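Local coordinates for ribosome biogenesis GTPase A (Thermotoga maritima, PDB 3CNN), which binds GTP and probably acts as a GTPase in a late step of 50S ribosomal subunit assembly, associating with 23S rRNA, at residues A[17-22]-A[101-106]; A[54-59]-A[80-85]; A[61-66]-A[245-250]. All blocks are in the same frame, centred on the assembly; numbering follows the deposited sequence.

Contact 1. Residues A[17-22]-A[101-106]; sequences DLLRLV and RVLIVG
Arg101, the first residue of strand 101-106, meets the turn Leu19 to Val22 by backbone and by side chain. Its carbonyl O presses against Val22 CB at 3.2 Å, a close carbon-to-oxygen approach, while Arg101 CB lies 4.1 Å from Leu21 O. Farther out, the arginine chain bends at chi3 (116°), which turns the edge of the guanidinium to a water lying in its plane. Arg101 NE donates to this water over 2.6 Å, and the water donates in turn to Leu21 O at 3.1 Å. No direct hydrogen bond crosses between the segments, so this relay is their polar link. Val102 directs its side chain away from the turn and offers backbone instead, its C atom 3.8 Å from Val22 CG1.

Leu103 points back toward helix 14-19 and loses more surface here than any other residue. With CG anti to the backbone N (chi1 173°), it crosses Leu19 at roughly a right angle, methyl to methyl, CD2 of Leu103 being 3.8 Å from CD2 of Leu19. Val22 CG2 comes to 3.9 Å from Leu103 CB, again crosswise. Leu149 of strand 147-154 touches both Val22 and Leu103, which places them in the layer between this helix and the central sheet of the P-loop GTPase fold; the strand runs on toward the GTP-binding loop 109-114.

The chemistry is therefore divided: branched aliphatic groups hold the buried inner side by shape, and a water-mediated bond, which should tolerate more movement, ties the exposed rim.

Contact 2. Residues A[54-59]-A[80-85]; sequences NKVDIA and TTHKGE. With GTP (guanosine-5'-triphosphate), chain B.
The backbones of Asn54-Asp57 and Thr80-His82 run 64° apart and approach most closely at Lys55 and His82, beside a weak but nearly straight hydrogen bond from Val56 N to Thr81 O (3.4 Å, 168°). Val56 straddles the second loop with its two methyls: CG1 packs at 3.6 Å on Thr80 CB, and CG2 approaches the His82 ring at CD2. Asp57 lays its CB over a face of the same ring, a CH-pi contact of 4.1 Å to the centroid.

From there the carboxylate turns to the nucleotide. CG of Asp57 sits between its own backbone N and carbonyl carbon (chi1 58°), which brings OD1 to GTP N1 at 2.9 Å and OD2 to GTP N2 at 3.0 Å. Asn54 to Asp57 read Asn-Lys-Val-Asp, the NKxD (G4) motif of guanine-nucleotide-binding proteins, and this two-pronged grip on N1-H and the 2-amino group is its means of recognising guanine. The loop 80-85 probably plays the part of G5: Lys83 N donates to GTP O6 at 2.8 Å, so the base is read from both loops.

Two lysines sandwich the purine. The extended chain of Lys55 lies along one face, CG 3.4 Å from GTP C6, and its NZ is anchored by Asn109 O; the bent chain of Lys83 covers the opposite face. With only a methyl at Lys55, as in an alanine, one face of the guanine is likely to lose its cover and Asn109 O its ammonium partner. Asn54 ND2 is held by Thr110 O, tying the motif to the phosphate-binding loop. A water bonded to His82 ND1 also donates weakly to Asp57 OD2, bridging the aspartate and the histidine a second time.

Contact 3. Residues A[61-66]-A[245-250]; sequences EKTTKK and FERPED
Thr63, in the first turn of helix 61-73, packs against the extended backbone at Glu246 and the side chain of Arg247, and the tight half of the contact is built on its two branches. CG2, anti to the backbone N, reaches into the second segment, 3.2 Å from Glu246 O and 3.6 Å from Arg247 CG. The same methyl stands 4.0 Å above the guanidinium plane of Arg247, toward the rim of that face, and the two side chains cross at about a right angle. The arginine gets there by a bend at chi2 (136°), which folds its end back alongside the helix. The other branch, Thr63 OG1, lies 3.2 Å from both Arg247 NE and Arg247 NH2, and is also hydrogen-bonded to Asp60 OD1. Arg247 NH1 bonds to Ser244 O, and Trp67 NE1 to Glu246 O. The Asp60 bond fixes the rotation of Thr63 about chi1, which also sets where CG2 points, and the Trp67 bond holds the carbonyl that CG2 meets.

Toward solvent the contact thins out. Pro248 still touches the helix backbone, its CG 3.6 Å from Lys66 O, but the nearest side-chain approach here, Lys66 CB to Pro248 CG, is 4.2 Å. Lys66 CB comes no closer than 4.4 Å to Glu249 OE2.

The second segment keeps its shape through a type I beta turn, Arg247 to Asp250, with proline in the second position. Asp250 N bonds to Arg247 O at 3.1 Å, and Arg247 N donates to Asp250 OD2 from well above the carboxylate plane (73° out of it). Through Glu246, Arg247 and the proline of this turn, the end of the modelled chain docks on the helix that follows the NKxD motif in the GTPase domain.

Contacts 2 and 3 adjoin, their centres about 15 Å apart. Thr64, next to the Thr63 of contact 3, faces the other way, with CG2 3.7 Å from Val56 CG1 and OG1 3.6 Å from Ala59 CB, so helix 61-73 lies between the guanine-binding loop and the C-terminal tail. Contact 2 alone of the three holds GTP; the Thr63 and Val56 side chains are still about 10 Å apart. Contact 1 stands farther off, its centre about 23 Å from that of contact 2 and about 28 Å from that of contact 3, yet its Leu103 side chain is about 12 Å from GTP. In sequence, both segments of contact 2 fall between those of contact 1.

Contact 1. Residues A[17-22]-A[101-106]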
loop_
_atom_site.group_PDB
_atom_site.type_symbol
_atom_site.label_atom_id
_atom_site.label_comp_id
_atom_site.label_asym_id
_atom_site.label_seq_id
_atom_site.Cartn_x
_atom_site.Cartn_y
_atom_site.Cartn_z
ATOM N N ASP A 17 -10.910 7.907 -17.537
ATOM C CA ASP A 17 -12.321 7.684 -17.847
ATOM C C ASP A 17 -13.133 7.715 -16.569
ATOM O O ASP A 17 -14.164 8.383 -16.504
ATOM C CB ASP A 17 -12.536 6.318 -18.515
ATOM C CG ASP A 17 -12.112 6.287 -19.971
ATOM O OD1 ASP A 17 -12.602 5.388 -20.687
ATOM O OD2 ASP A 17 -11.300 7.140 -20.399
ATOM N N LEU A 18 -12.645 6.983 -15.566
ATOM C CA LEU A 18 -13.314 6.838 -14.267
ATOM C C LEU A 18 -13.401 8.144 -13.491
ATOM O O LEU A 18 -14.350 8.359 -12.746
ATOM C CB LEU A 18 -12.619 5.768 -13.409
ATOM C CG LEU A 18 -12.941 4.305 -13.699
ATOM C CD1 LEU A 18 -12.108 3.372 -12.810
ATOM C CD2 LEU A 18 -14.419 4.044 -13.504
ATOM N N LEU A 19 -12.401 8.999 -13.681
ATOM C CA LEU A 19 -12.298 10.284 -12.992
ATOM C C LEU A 19 -13.305 11.320 -13.455
ATOM O O LEU A 19 -13.564 12.284 -12.733
ATOM C CB LEU A 19 -10.892 10.869 -13.152
ATOM C CG LEU A 19 -9.773 10.420 -12.216
ATOM C CD1 LEU A 19 -8.466 11.098 -12.604
ATOM C CD2 LEU A 19 -10.120 10.727 -10.778
ATOM N N ARG A 20 -13.847 11.154 -14.664
ATOM C CA ARG A 20 -14.818 12.124 -15.186
ATOM C C ARG A 20 -16.196 11.944 -14.532
ATOM O O ARG A 20 -17.023 12.861 -14.531
ATOM C CB ARG A 20 -14.873 12.104 -16.725
ATOM C CG ARG A 20 -13.792 13.007 -17.346
ATOM C CD ARG A 20 -13.814 13.041 -18.873
ATOM N NE ARG A 20 -13.013 11.973 -19.465
ATOM C CZ ARG A 20 -13.506 10.835 -19.955
ATOM N NH1 ARG A 20 -14.817 10.595 -19.930
ATOM N NH2 ARG A 20 -12.682 9.926 -20.472
ATOM N N LEU A 21 -16.384 10.758 -13.948
ATOM C CA LEU A 21 -17.592 10.347 -13.250
ATOM C C LEU A 21 -17.653 10.797 -11.785
ATOM O O LEU A 21 -18.677 10.601 -11.128
ATOM C CB LEU A 21 -17.705 8.814 -13.304
ATOM C CG LEU A 21 -18.498 8.116 -14.415
ATOM C CD1 LEU A 21 -17.931 8.401 -15.815
ATOM C CD2 LEU A 21 -18.584 6.594 -14.157
ATOM N N VAL A 22 -16.571 11.391 -11.269
ATOM C CA VAL A 22 -16.473 11.717 -9.832
ATOM C C VAL A 22 -15.959 13.118 -9.559
ATOM O O VAL A 22 -15.411 13.762 -10.442
ATOM C CB VAL A 22 -15.569 10.707 -9.027
ATOM C CG1 VAL A 22 -16.109 9.291 -9.102
ATOM C CG2 VAL A 22 -14.100 10.777 -9.472
ATOM N N ARG A 101 -19.165 12.515 -4.999
ATOM C CA ARG A 101 -19.148 11.292 -5.786
ATOM C C ARG A 101 -17.690 10.815 -5.764
ATOM O O ARG A 101 -16.795 11.534 -6.195
ATOM C CB ARG A 101 -19.648 11.549 -7.212
ATOM C CG ARG A 101 -21.044 12.179 -7.281
ATOM C CD ARG A 101 -21.408 12.646 -8.711
ATOM N NE ARG A 101 -22.564 11.928 -9.293
ATOM C CZ ARG A 101 -23.841 12.070 -8.901
ATOM N NH1 ARG A 101 -24.179 12.891 -7.900
ATOM N NH2 ARG A 101 -24.798 11.369 -9.514
ATOM N N VAL A 102 -17.451 9.617 -5.243
ATOM C CA VAL A 102 -16.104 9.240 -4.809
ATOM C C VAL A 102 -15.497 8.074 -5.588
ATOM O O VAL A 102 -16.146 7.052 -5.818
ATOM C CB VAL A 102 -16.069 8.914 -3.287
ATOM C CG1 VAL A 102 -14.674 8.438 -2.841
ATOM C CG2 VAL A 102 -16.539 10.112 -2.454
ATOM N N LEU A 103 -14.233 8.241 -5.974
ATOM C CA LEU A 103 -13.432 7.139 -6.504
ATOM C C LEU A 103 -12.382 6.709 -5.482
ATOM O O LEU A 103 -11.659 7.538 -4.927
ATOM C CB LEU A 103 -12.791 7.513 -7.855
ATOM C CG LEU A 103 -11.777 6.547 -8.492
ATOM C CD1 LEU A 103 -12.389 5.264 -8.998
ATOM C CD2 LEU A 103 -11.019 7.236 -9.603
ATOM N N ILE A 104 -12.347 5.408 -5.208
ATOM C CA ILE A 104 -11.264 4.808 -4.423
ATOM C C ILE A 104 -10.139 4.441 -5.401
ATOM O O ILE A 104 -10.347 3.667 -6.345
ATOM C CB ILE A 104 -11.731 3.550 -3.624
ATOM C CG1 ILE A 104 -12.977 3.849 -2.750
ATOM C CG2 ILE A 104 -10.582 2.979 -2.788
ATOM C CD1 ILE A 104 -12.844 5.024 -1.779
ATOM N N VAL A 105 -8.959 5.015 -5.179
ATOM C CA VAL A 105 -7.833 4.819 -6.093
ATOM C C VAL A 105 -6.533 4.390 -5.363
ATOM O O VAL A 105 -6.351 4.657 -4.174
ATOM C CB VAL A 105 -7.617 6.097 -6.948
ATOM C CG1 VAL A 105 -6.525 6.973 -6.383
ATOM C CG2 VAL A 105 -7.304 5.731 -8.362
ATOM N N GLY A 106 -5.649 3.704 -6.082
ATOM C CA GLY A 106 -4.323 3.385 -5.565
ATOM C C GLY A 106 -3.590 2.335 -6.376
ATOM O O GLY A 106 -4.181 1.637 -7.218
HETATM O O HOH W 1 -21.754 10.782 -11.487
#

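Contact 2. Residues A[54-59]-A[80-85]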
loop_
_atom_site.group_PDB
_atom_site.type_symbol
_atom_site.label_atom_id
_atom_site.label_comp_id
_atom_site.label_asym_id
_atom_site.label_seq_id
_atom_site.Cartn_x
_atom_site.Cartn_y
_atom_site.Cartn_z
ATOM N N ASN A 54 -3.228 3.676 4.840
ATOM C CA ASN A 54 -3.804 2.412 5.247
ATOM C C ASN A 54 -2.789 1.491 5.954
ATOM O O ASN A 54 -1.587 1.718 5.884
ATOM C CB ASN A 54 -4.418 1.728 4.020
ATOM C CG ASN A 54 -5.499 0.762 4.381
ATOM O OD1 ASN A 54 -6.172 0.939 5.373
ATOM N ND2 ASN A 54 -5.679 -0.259 3.571
ATOM N N LYS A 55 -3.308 0.482 6.651
ATOM C CA LYS A 55 -2.528 -0.591 7.265
ATOM C C LYS A 55 -1.638 -0.095 8.404
ATOM O O LYS A 55 -0.494 -0.551 8.532
ATOM C CB LYS A 55 -1.679 -1.331 6.215
ATOM C CG LYS A 55 -2.455 -1.940 5.061
ATOM C CD LYS A 55 -1.549 -2.836 4.215
ATOM C CE LYS A 55 -2.309 -3.550 3.117
ATOM N NZ LYS A 55 -1.415 -4.221 2.123
ATOM N N VAL A 56 -2.142 0.845 9.216
ATOM C CA VAL A 56 -1.313 1.441 10.277
ATOM C C VAL A 56 -1.060 0.406 11.366
ATOM O O VAL A 56 -0.159 0.574 12.210
ATOM C CB VAL A 56 -1.897 2.762 10.883
ATOM C CG1 VAL A 56 -2.013 3.843 9.818
ATOM C CG2 VAL A 56 -3.228 2.528 11.599
ATOM N N ASP A 57 -1.839 -0.680 11.305
ATOM C CA ASP A 57 -1.761 -1.758 12.277
ATOM C C ASP A 57 -0.453 -2.547 12.155
ATOM O O ASP A 57 0.035 -3.112 13.139
ATOM C CB ASP A 57 -2.989 -2.683 12.175
ATOM C CG ASP A 57 -3.159 -3.294 10.798
ATOM O OD1 ASP A 57 -3.011 -2.550 9.816
ATOM O OD2 ASP A 57 -3.435 -4.517 10.691
ATOM N N ILE A 58 0.114 -2.566 10.947
ATOM C CA ILE A 58 1.370 -3.272 10.691
ATOM C C ILE A 58 2.519 -2.310 10.365
ATOM O O ILE A 58 3.569 -2.733 9.877
ATOM C CB ILE A 58 1.205 -4.367 9.602
ATOM C CG1 ILE A 58 0.723 -3.757 8.269
ATOM C CG2 ILE A 58 0.269 -5.478 10.107
ATOM C CD1 ILE A 58 0.710 -4.714 7.121
ATOM N N ALA A 59 2.311 -1.025 10.655
ATOM C CA ALA A 59 3.304 0.024 10.393
ATOM C C ALA A 59 3.928 0.571 11.668
ATOM O O ALA A 59 3.291 0.592 12.720
ATOM C CB ALA A 59 2.678 1.168 9.596
ATOM N N THR A 80 -5.553 8.312 8.592
ATOM C CA THR A 80 -4.964 6.986 8.786
ATOM C C THR A 80 -6.035 5.995 9.242
ATOM O O THR A 80 -6.965 6.374 9.962
ATOM C CB THR A 80 -3.820 6.982 9.847
ATOM O OG1 THR A 80 -4.369 7.114 11.160
ATOM C CG2 THR A 80 -2.780 8.100 9.599
ATOM N N THR A 81 -5.905 4.731 8.836
ATOM C CA THR A 81 -6.874 3.692 9.205
ATOM C C THR A 81 -6.304 2.307 8.939
ATOM O O THR A 81 -5.169 2.184 8.515
ATOM C CB THR A 81 -8.218 3.883 8.454
ATOM O OG1 THR A 81 -9.196 2.936 8.916
ATOM C CG2 THR A 81 -8.026 3.748 6.947
ATOM N N HIS A 82 -7.103 1.273 9.201
ATOM C CA HIS A 82 -6.753 -0.119 8.924
ATOM C C HIS A 82 -8.025 -0.985 8.920
ATOM O O HIS A 82 -9.053 -0.561 9.413
ATOM C CB HIS A 82 -5.730 -0.639 9.948
ATOM C CG HIS A 82 -6.245 -0.692 11.354
ATOM N ND1 HIS A 82 -6.730 -1.850 11.929
ATOM C CD2 HIS A 82 -6.348 0.269 12.304
ATOM C CE1 HIS A 82 -7.120 -1.594 13.165
ATOM N NE2 HIS A 82 -6.896 -0.318 13.417
ATOM N N LYS A 83 -7.936 -2.174 8.330
ATOM C CA LYS A 83 -8.978 -3.216 8.354
ATOM C C LYS A 83 -9.877 -3.211 9.596
ATOM O O LYS A 83 -11.098 -3.105 9.483
ATOM C CB LYS A 83 -8.316 -4.597 8.293
ATOM C CG LYS A 83 -8.296 -5.252 6.950
ATOM C CD LYS A 83 -8.313 -6.777 7.064
ATOM C CE LYS A 83 -7.003 -7.381 7.594
ATOM N NZ LYS A 83 -6.842 -7.359 9.095
ATOM N N GLY A 84 -9.258 -3.334 10.773
ATOM C CA GLY A 84 -9.985 -3.500 12.032
ATOM C C GLY A 84 -10.778 -2.297 12.520
ATOM O O GLY A 84 -11.614 -2.419 13.415
ATOM N N GLU A 85 -10.510 -1.135 11.938
ATOM C CA GLU A 85 -11.185 0.092 12.310
ATOM C C GLU A 85 -12.668 -0.007 11.958
ATOM O O GLU A 85 -13.011 -0.427 10.849
ATOM C CB GLU A 85 -10.521 1.253 11.596
ATOM C CG GLU A 85 -11.002 2.596 11.980
ATOM C CD GLU A 85 -9.865 3.560 12.168
ATOM O OE1 GLU A 85 -9.019 3.290 13.044
ATOM O OE2 GLU A 85 -9.814 4.583 11.452
HETATM P PG GTP B . -5.555 -5.088 -5.629
HETATM O O1G GTP B . -5.474 -3.702 -6.274
HETATM O O2G GTP B . -4.341 -5.903 -6.052
HETATM O O3G GTP B . -6.789 -5.864 -6.072
HETATM O O3B GTP B . -5.587 -5.034 -4.010
HETATM P PB GTP B . -6.503 -4.022 -3.150
HETATM O O1B GTP B . -5.949 -2.620 -3.261
HETATM O O2B GTP B . -7.949 -4.090 -3.575
HETATM O O3A GTP B . -6.218 -4.540 -1.678
HETATM P PA GTP B . -6.939 -5.679 -0.840
HETATM O O1A GTP B . -8.032 -5.048 -0.016
HETATM O O2A GTP B . -7.371 -6.886 -1.621
HETATM O "O5'" GTP B . -5.751 -6.028 0.190
HETATM C "C5'" GTP B . -4.655 -6.847 -0.157
HETATM C "C4'" GTP B . -4.222 -7.563 1.111
HETATM O "O4'" GTP B . -4.025 -6.617 2.141
HETATM C "C3'" GTP B . -5.283 -8.513 1.613
HETATM O "O3'" GTP B . -4.643 -9.697 2.044
HETATM C "C2'" GTP B . -5.913 -7.792 2.782
HETATM O "O2'" GTP B . -6.349 -8.724 3.737
HETATM C "C1'" GTP B . -4.768 -6.943 3.297
HETATM N N9 GTP B . -5.153 -5.687 3.990
HETATM C C8 GTP B . -6.006 -4.696 3.538
HETATM N N7 GTP B . -6.054 -3.727 4.473
HETATM C C5 GTP B . -5.263 -4.081 5.522
HETATM C C6 GTP B . -4.952 -3.455 6.727
HETATM O O6 GTP B . -5.453 -2.363 7.014
HETATM N N1 GTP B . -4.078 -4.068 7.615
HETATM C C2 GTP B . -3.525 -5.299 7.294
HETATM N N2 GTP B . -2.692 -5.896 8.135
HETATM N N3 GTP B . -3.835 -5.905 6.091
HETATM C C4 GTP B . -4.689 -5.310 5.223
HETATM O O HOH W 2 -6.156 -4.379 11.145
#

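Contact 3. Residues A[61-66]-A[245-250]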
loop_
_atom_site.group_PDB
_atom_site.type_symbol
_atom_site.label_atom_id
_atom_site.label_comp_id
_atom_site.label_asym_id
_atom_site.label_seq_id
_atom_site.Cartn_x
_atom_site.Cartn_y
_atom_site.Cartn_z
ATOM N N GLU A 61 4.402 2.957 14.233
ATOM C CA GLU A 61 3.547 4.041 14.728
ATOM C C GLU A 61 4.151 5.452 14.762
ATOM O O GLU A 61 3.475 6.423 14.373
ATOM C CB GLU A 61 2.970 3.666 16.086
ATOM C CG GLU A 61 1.819 2.687 15.981
ATOM C CD GLU A 61 1.525 1.996 17.293
ATOM O OE1 GLU A 61 2.451 1.365 17.859
ATOM O OE2 GLU A 61 0.364 2.073 17.755
ATOM N N LYS A 62 5.400 5.584 15.210
ATOM C CA LYS A 62 6.029 6.907 15.183
ATOM C C LYS A 62 6.381 7.380 13.781
ATOM O O LYS A 62 6.376 8.584 13.524
ATOM C CB LYS A 62 7.223 7.057 16.153
ATOM C CG LYS A 62 7.929 5.783 16.566
ATOM C CD LYS A 62 8.604 5.960 17.923
ATOM C CE LYS A 62 9.879 6.804 17.823
ATOM N NZ LYS A 62 10.410 7.137 19.187
ATOM N N THR A 63 6.681 6.451 12.875
ATOM C CA THR A 63 6.845 6.812 11.470
ATOM C C THR A 63 5.498 7.252 10.867
ATOM O O THR A 63 5.447 8.227 10.126
ATOM C CB THR A 63 7.454 5.672 10.644
ATOM O OG1 THR A 63 8.663 5.227 11.263
ATOM C CG2 THR A 63 7.767 6.146 9.221
ATOM N N THR A 64 4.417 6.545 11.192
ATOM C CA THR A 64 3.088 6.939 10.725
ATOM C C THR A 64 2.741 8.386 11.140
ATOM O O THR A 64 2.357 9.195 10.286
ATOM C CB THR A 64 1.976 5.946 11.157
ATOM O OG1 THR A 64 2.263 4.630 10.654
ATOM C CG2 THR A 64 0.608 6.396 10.615
ATOM N N LYS A 65 2.899 8.702 12.434
ATOM C CA LYS A 65 2.668 10.059 12.961
ATOM C C LYS A 65 3.522 11.109 12.260
ATOM O O LYS A 65 3.084 12.243 12.047
ATOM C CB LYS A 65 2.939 10.127 14.469
ATOM C CG LYS A 65 1.711 9.918 15.367
ATOM C CD LYS A 65 2.104 9.967 16.848
ATOM C CE LYS A 65 0.944 9.525 17.759
ATOM N NZ LYS A 65 0.743 8.027 17.829
ATOM N N LYS A 66 4.741 10.742 11.900
ATOM C CA LYS A 66 5.603 11.689 11.229
ATOM C C LYS A 66 5.161 11.948 9.802
ATOM O O LYS A 66 5.309 13.070 9.318
ATOM C CB LYS A 66 7.079 11.283 11.333
ATOM C CG LYS A 66 7.771 11.838 12.607
ATOM C CD LYS A 66 7.205 11.223 13.911
ATOM C CE LYS A 66 7.045 12.244 15.037
ATOM N NZ LYS A 66 5.910 13.196 14.808
ATOM N N PHE A 245 8.941 1.457 5.901
ATOM C CA PHE A 245 10.025 1.294 4.933
ATOM C C PHE A 245 10.519 2.623 4.439
ATOM O O PHE A 245 11.543 2.700 3.768
ATOM C CB PHE A 245 9.573 0.413 3.766
ATOM C CG PHE A 245 8.953 -0.888 4.207
ATOM C CD1 PHE A 245 9.681 -1.791 4.990
ATOM C CD2 PHE A 245 7.637 -1.186 3.882
ATOM C CE1 PHE A 245 9.116 -2.987 5.417
ATOM C CE2 PHE A 245 7.057 -2.373 4.301
ATOM C CZ PHE A 245 7.801 -3.283 5.076
ATOM N N GLU A 246 9.791 3.680 4.777
ATOM C CA GLU A 246 10.296 5.016 4.521
ATOM C C GLU A 246 9.778 6.057 5.522
ATOM O O GLU A 246 8.712 5.877 6.149
ATOM C CB GLU A 246 10.113 5.430 3.041
ATOM C CG GLU A 246 8.697 5.608 2.560
ATOM C CD GLU A 246 8.577 5.671 1.040
ATOM O OE1 GLU A 246 9.572 5.892 0.308
ATOM O OE2 GLU A 246 7.454 5.491 0.558
ATOM N N ARG A 247 10.568 7.123 5.659
ATOM C CA ARG A 247 10.390 8.190 6.643
ATOM C C ARG A 247 10.450 9.523 5.900
ATOM O O ARG A 247 11.137 9.617 4.892
ATOM C CB ARG A 247 11.501 8.103 7.696
ATOM C CG ARG A 247 11.147 7.170 8.825
ATOM C CD ARG A 247 12.261 6.226 9.273
ATOM N NE ARG A 247 11.647 5.136 10.041
ATOM C CZ ARG A 247 11.426 3.896 9.593
ATOM N NH1 ARG A 247 11.815 3.528 8.369
ATOM N NH2 ARG A 247 10.825 3.012 10.388
ATOM N N PRO A 248 9.710 10.552 6.363
ATOM C CA PRO A 248 9.742 11.804 5.581
ATOM C C PRO A 248 11.131 12.476 5.533
ATOM O O PRO A 248 11.431 13.189 4.573
ATOM C CB PRO A 248 8.708 12.702 6.275
ATOM C CG PRO A 248 7.977 11.816 7.256
ATOM C CD PRO A 248 8.842 10.647 7.553
ATOM N N GLU A 249 11.962 12.231 6.547
ATOM C CA GLU A 249 13.350 12.721 6.578
ATOM C C GLU A 249 14.215 12.154 5.450
ATOM O O GLU A 249 15.161 12.811 5.000
ATOM C CB GLU A 249 14.017 12.381 7.914
ATOM C CG GLU A 249 13.223 12.794 9.139
ATOM C CD GLU A 249 12.339 11.676 9.668
ATOM O OE1 GLU A 249 12.888 10.714 10.265
ATOM O OE2 GLU A 249 11.100 11.776 9.501
ATOM N N ASP A 250 13.897 10.929 5.020
ATOM C CA ASP A 250 14.602 10.241 3.932
ATOM C C ASP A 250 14.627 11.073 2.651
ATOM O O ASP A 250 13.691 11.824 2.365
ATOM C CB ASP A 250 13.958 8.874 3.646
ATOM C CG ASP A 250 14.084 7.893 4.818
ATOM O OD1 ASP A 250 14.737 8.222 5.843
ATOM O OD2 ASP A 250 13.529 6.773 4.703
#